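Local coordinates for protein tRNA uridine(34) acetyltransferase (Methanocaldococcus infernus, PDB 6IA8) that forms 5-carboxymethyluridine at wobble uridine 34 of tRNAs from acetyl-CoA, using radical S-adenosyl-L-methionine chemistry, at residues V65-P71 / F112-T118; L171-Q175 / L206-A210. One frame throughout, in Å; residues are numbered along the deposited sequence.

Interaction 1 of 2, residues V65-P71 / F112-T118; sequences VAVMTSP and FDPYLQT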
# COMPACT_ATOMS: atom_id res chain seq x y z
N VAL A 65 -0.57 -5.27 11.47
CA VAL A 65 -1.38 -5.01 12.65
C VAL A 65 -2.42 -3.99 12.22
O VAL A 65 -2.12 -2.80 12.10
CB VAL A 65 -0.55 -4.49 13.83
CG1 VAL A 65 -1.41 -4.04 14.99
CG2 VAL A 65 0.48 -5.55 14.30
N ALA A 66 -3.64 -4.45 11.98
CA ALA A 66 -4.74 -3.60 11.54
C ALA A 66 -5.64 -3.30 12.73
O ALA A 66 -6.11 -4.21 13.40
CB ALA A 66 -5.55 -4.30 10.45
N VAL A 67 -5.89 -2.01 12.98
CA VAL A 67 -6.68 -1.58 14.13
C VAL A 67 -7.77 -0.62 13.69
O VAL A 67 -7.67 0.04 12.66
CB VAL A 67 -5.80 -0.90 15.21
CG1 VAL A 67 -4.72 -1.87 15.71
CG2 VAL A 67 -5.19 0.34 14.67
N MET A 68 -8.82 -0.54 14.51
CA MET A 68 -10.04 0.20 14.19
C MET A 68 -10.18 1.41 15.10
O MET A 68 -9.93 1.34 16.31
CB MET A 68 -11.27 -0.69 14.35
CG MET A 68 -11.72 -1.41 13.09
SD MET A 68 -12.87 -0.42 12.13
CE MET A 68 -12.94 -1.37 10.61
N THR A 69 -10.58 2.53 14.52
CA THR A 69 -10.85 3.74 15.28
C THR A 69 -12.28 3.77 15.78
O THR A 69 -13.12 2.96 15.38
CB THR A 69 -10.56 4.98 14.43
OG1 THR A 69 -11.35 4.92 13.24
CG2 THR A 69 -9.09 5.03 14.06
N SER A 70 -12.57 4.73 16.67
CA SER A 70 -13.89 4.84 17.27
C SER A 70 -14.90 5.38 16.27
O SER A 70 -14.55 6.14 15.37
CB SER A 70 -13.87 5.76 18.49
OG SER A 70 -13.28 5.12 19.60
N PRO A 71 -16.18 4.98 16.40
CA PRO A 71 -17.26 5.60 15.61
C PRO A 71 -17.32 7.11 15.76
O PRO A 71 -17.24 7.81 14.75
CB PRO A 71 -18.53 4.95 16.18
CG PRO A 71 -18.07 3.61 16.69
CD PRO A 71 -16.66 3.84 17.20
N PHE A 112 -12.46 -0.50 20.91
CA PHE A 112 -11.67 0.35 20.01
C PHE A 112 -10.46 1.00 20.69
O PHE A 112 -9.96 2.03 20.21
CB PHE A 112 -12.55 1.42 19.39
CG PHE A 112 -13.75 0.89 18.66
CD1 PHE A 112 -14.97 0.81 19.31
CD2 PHE A 112 -13.67 0.45 17.35
CE1 PHE A 112 -16.09 0.32 18.66
CE2 PHE A 112 -14.78 -0.04 16.69
CZ PHE A 112 -15.99 -0.11 17.35
N ASP A 113 -10.00 0.42 21.78
CA ASP A 113 -8.82 0.93 22.46
C ASP A 113 -7.61 0.70 21.56
O ASP A 113 -7.34 -0.45 21.18
CB ASP A 113 -8.65 0.23 23.80
CG ASP A 113 -7.51 0.82 24.63
OD1 ASP A 113 -6.39 0.96 24.12
OD2 ASP A 113 -7.75 1.11 25.83
N PRO A 114 -6.85 1.74 21.21
CA PRO A 114 -5.70 1.51 20.30
C PRO A 114 -4.64 0.61 20.90
O PRO A 114 -4.07 -0.24 20.19
CB PRO A 114 -5.16 2.93 20.03
CG PRO A 114 -5.63 3.74 21.21
CD PRO A 114 -6.99 3.15 21.59
N TYR A 115 -4.33 0.78 22.18
CA TYR A 115 -3.29 -0.03 22.80
C TYR A 115 -3.70 -1.49 22.85
O TYR A 115 -2.92 -2.38 22.48
CB TYR A 115 -2.96 0.49 24.20
CG TYR A 115 -1.80 -0.22 24.87
CD1 TYR A 115 -1.91 -1.54 25.30
CD2 TYR A 115 -0.59 0.42 25.08
CE1 TYR A 115 -0.87 -2.20 25.93
CE2 TYR A 115 0.47 -0.23 25.70
CZ TYR A 115 0.33 -1.54 26.11
OH TYR A 115 1.37 -2.19 26.75
N LEU A 116 -4.92 -1.76 23.33
CA LEU A 116 -5.36 -3.14 23.48
C LEU A 116 -5.43 -3.85 22.14
O LEU A 116 -5.09 -5.03 22.03
CB LEU A 116 -6.71 -3.19 24.19
CG LEU A 116 -6.77 -2.52 25.56
CD1 LEU A 116 -8.18 -2.64 26.14
CD2 LEU A 116 -5.74 -3.13 26.51
N GLN A 117 -5.89 -3.15 21.10
CA GLN A 117 -5.95 -3.76 19.77
C GLN A 117 -4.55 -4.11 19.27
O GLN A 117 -4.30 -5.22 18.77
CB GLN A 117 -6.64 -2.81 18.79
CG GLN A 117 -8.15 -2.71 18.96
CD GLN A 117 -8.75 -1.78 17.94
OE1 GLN A 117 -9.12 -2.19 16.84
NE2 GLN A 117 -8.84 -0.50 18.30
N THR A 118 -3.62 -3.17 19.39
CA THR A 118 -2.28 -3.43 18.90
C THR A 118 -1.62 -4.55 19.70
O THR A 118 -1.07 -5.50 19.13
CB THR A 118 -1.48 -2.13 19.00
OG1 THR A 118 -2.10 -1.10 18.21
CG2 THR A 118 -0.03 -2.36 18.49
O HOH W 1 -10.26 4.77 20.10

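Interaction 2 of 2, residues L171-Q175 / L206-A210; sequences LEEAQ and LKLGA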
# COMPACT_ATOMS: atom_id res chain seq x y z
N LEU A 171 3.17 11.69 21.68
CA LEU A 171 3.38 11.02 20.40
C LEU A 171 4.84 11.04 20.00
O LEU A 171 5.42 10.00 19.67
CB LEU A 171 2.53 11.70 19.34
CG LEU A 171 2.75 11.23 17.89
CD1 LEU A 171 2.35 9.76 17.70
CD2 LEU A 171 1.95 12.09 16.92
N GLU A 172 5.46 12.22 20.02
CA GLU A 172 6.86 12.35 19.61
C GLU A 172 7.77 11.46 20.44
O GLU A 172 8.72 10.87 19.92
CB GLU A 172 7.30 13.81 19.72
CG GLU A 172 8.72 14.08 19.29
CD GLU A 172 9.12 15.54 19.50
OE1 GLU A 172 8.34 16.29 20.12
OE2 GLU A 172 10.21 15.93 19.04
N GLU A 173 7.51 11.33 21.74
CA GLU A 173 8.36 10.46 22.54
C GLU A 173 8.15 8.99 22.17
O GLU A 173 9.12 8.23 22.12
CB GLU A 173 8.11 10.66 24.02
CG GLU A 173 9.11 9.88 24.87
CD GLU A 173 8.76 9.87 26.36
OE1 GLU A 173 9.61 9.43 27.16
OE2 GLU A 173 7.65 10.28 26.71
N ALA A 174 6.89 8.58 21.95
CA ALA A 174 6.61 7.20 21.54
C ALA A 174 7.28 6.88 20.21
O ALA A 174 7.77 5.76 19.98
CB ALA A 174 5.10 7.00 21.45
N GLN A 175 7.28 7.85 19.29
CA GLN A 175 7.95 7.63 18.01
C GLN A 175 9.45 7.43 18.21
O GLN A 175 10.05 6.51 17.65
CB GLN A 175 7.66 8.80 17.06
CG GLN A 175 6.23 8.85 16.59
CD GLN A 175 5.88 10.15 15.88
OE1 GLN A 175 6.46 11.18 16.19
NE2 GLN A 175 4.91 10.10 14.95
N LEU A 206 1.88 12.99 7.90
CA LEU A 206 3.34 12.94 8.01
C LEU A 206 3.79 13.09 9.47
O LEU A 206 4.73 12.41 9.90
CB LEU A 206 3.96 14.03 7.15
CG LEU A 206 3.85 13.82 5.64
CD1 LEU A 206 4.14 15.10 4.87
CD2 LEU A 206 4.79 12.71 5.25
N LYS A 207 3.16 13.98 10.23
CA LYS A 207 3.51 14.11 11.65
C LYS A 207 3.33 12.79 12.38
O LYS A 207 4.11 12.45 13.27
CB LYS A 207 2.65 15.20 12.30
CG LYS A 207 3.16 15.66 13.68
CD LYS A 207 2.19 16.64 14.34
CE LYS A 207 1.05 15.92 15.05
NZ LYS A 207 -0.04 16.82 15.47
N LEU A 208 2.29 12.04 12.04
CA LEU A 208 2.02 10.77 12.69
C LEU A 208 3.04 9.69 12.32
O LEU A 208 3.10 8.66 12.99
CB LEU A 208 0.63 10.28 12.32
CG LEU A 208 -0.55 11.14 12.73
CD1 LEU A 208 -1.85 10.64 12.15
CD2 LEU A 208 -0.66 11.22 14.26
N GLY A 209 3.79 9.87 11.24
CA GLY A 209 4.69 8.85 10.75
C GLY A 209 4.15 8.01 9.61
O GLY A 209 4.68 6.93 9.35
N ALA A 210 3.10 8.48 8.94
CA ALA A 210 2.51 7.70 7.85
C ALA A 210 3.50 7.53 6.72
O ALA A 210 4.28 8.43 6.42
CB ALA A 210 1.24 8.38 7.32

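Interaction 1 of 2, residues V65-P71 / F112-T118
Strand 65-68 and the first turn of the helix starting at Pro114 run roughly antiparallel, their axes 148° apart and 8.3 Å at closest approach, and Val67 faces Gln117 across the gap. Both polar atoms of the Gln117 amide bond to the backbone of Met68. Met68 N donates to Gln117 OE1 at 2.9 Å from a position tilted out of the carbonyl plane, whereas Gln117 NE2 donates to a lone pair of Met68 O, also at 2.9 Å and almost straight at 175°. A weak second bond from NE2 to Asp113 O restrains the amide further. Strand 63-68, helix 114-127, N-capped by Asp113, and the parallel strand 134-140, bonded to the first strand's other edge, form a beta-alpha-beta unit of the radical SAM core; Cys74, Cys79 and Cys82, probable cluster ligands, lie in the connection between the two segments. Next to the amide, Val67 CG1 packs 3.7 Å from Gln117 CB and equally near Thr118 OG1, and Val65 CG1 meets Thr118 CG2. Beyond the strand, Pro71 CD, in a poorly ordered residue, sits over one face of the Phe112 ring in a CH-pi contact, 4.0 Å from the centroid, while Met68 O lies at the ring edge. CG of Phe112 stands anti to its carbonyl carbon (chi1 -56°), which brings the ring to the loop, where Thr69 O approaches Phe112 CD2 obliquely at 3.2 Å. A water joins Ser70 OG to Phe112 O.

Interaction 2 of 2, residues L171-Q175 / L206-A210
The flat amide of Gln175 points its NE2 edge at the C-terminal end of helix 199-208, where Lys207 O lies in the amide plane, only 3° out of it. NE2 donates to this oxygen over 3.0 Å at a nearly linear 171°, and the donor falls in the carbonyl plane on a lone pair. Leu208 O is another 3.0 Å neighbour of NE2. The side chain of Gln175 is extended beyond CG (chi2 169°), which carries the amide across from one helix to the other, and Leu160 of helix 149-164 packs against it. One turn earlier, Leu171 CD2 touches Leu208 CD2 at 3.8 Å, the two side chains crossing at about a right angle. Leu208 also packs on Ile190 of strand 184-192, so the apolar contact extends from the helix pair toward the parallel sheet. Lys207 passes its aliphatic chain by Leu171, with CE 4.4 Å from CD2, and its ammonium group forms a salt bridge with Asp153. Gly209, with positive phi, ends the helix in a Schellman motif, one of whose two return bonds runs from Gly209 N to Leu206 O. The carbonyl of Lys207 comes too late in the helix for a further turn to supply its donor, and Gln175 NE2 donates to it instead, joining the two helices through a buried polar bond.

Overall arrangement
Both contacts belong to the radical SAM core and follow one another along the chain, interaction 1 being complete before interaction 2 begins. Their centres are about 17 Å apart and their nearest atoms about 9 Å, so they do not touch. Interaction 1 sets helix 114-127 against edge strand 63-68 of the parallel sheet; interaction 2 joins helices 171-178 and 199-208, which precede and follow strand 184-192. Helix 149-164 touches both: Trp154, Arg158 and Cys159 meet helix 114-127, whereas Asp153 and Leu160 meet residues of interaction 2. Interaction 1 thus holds the first helix on the edge strand, and interaction 2 ties together the two helices flanking strand 184-192 in sequence.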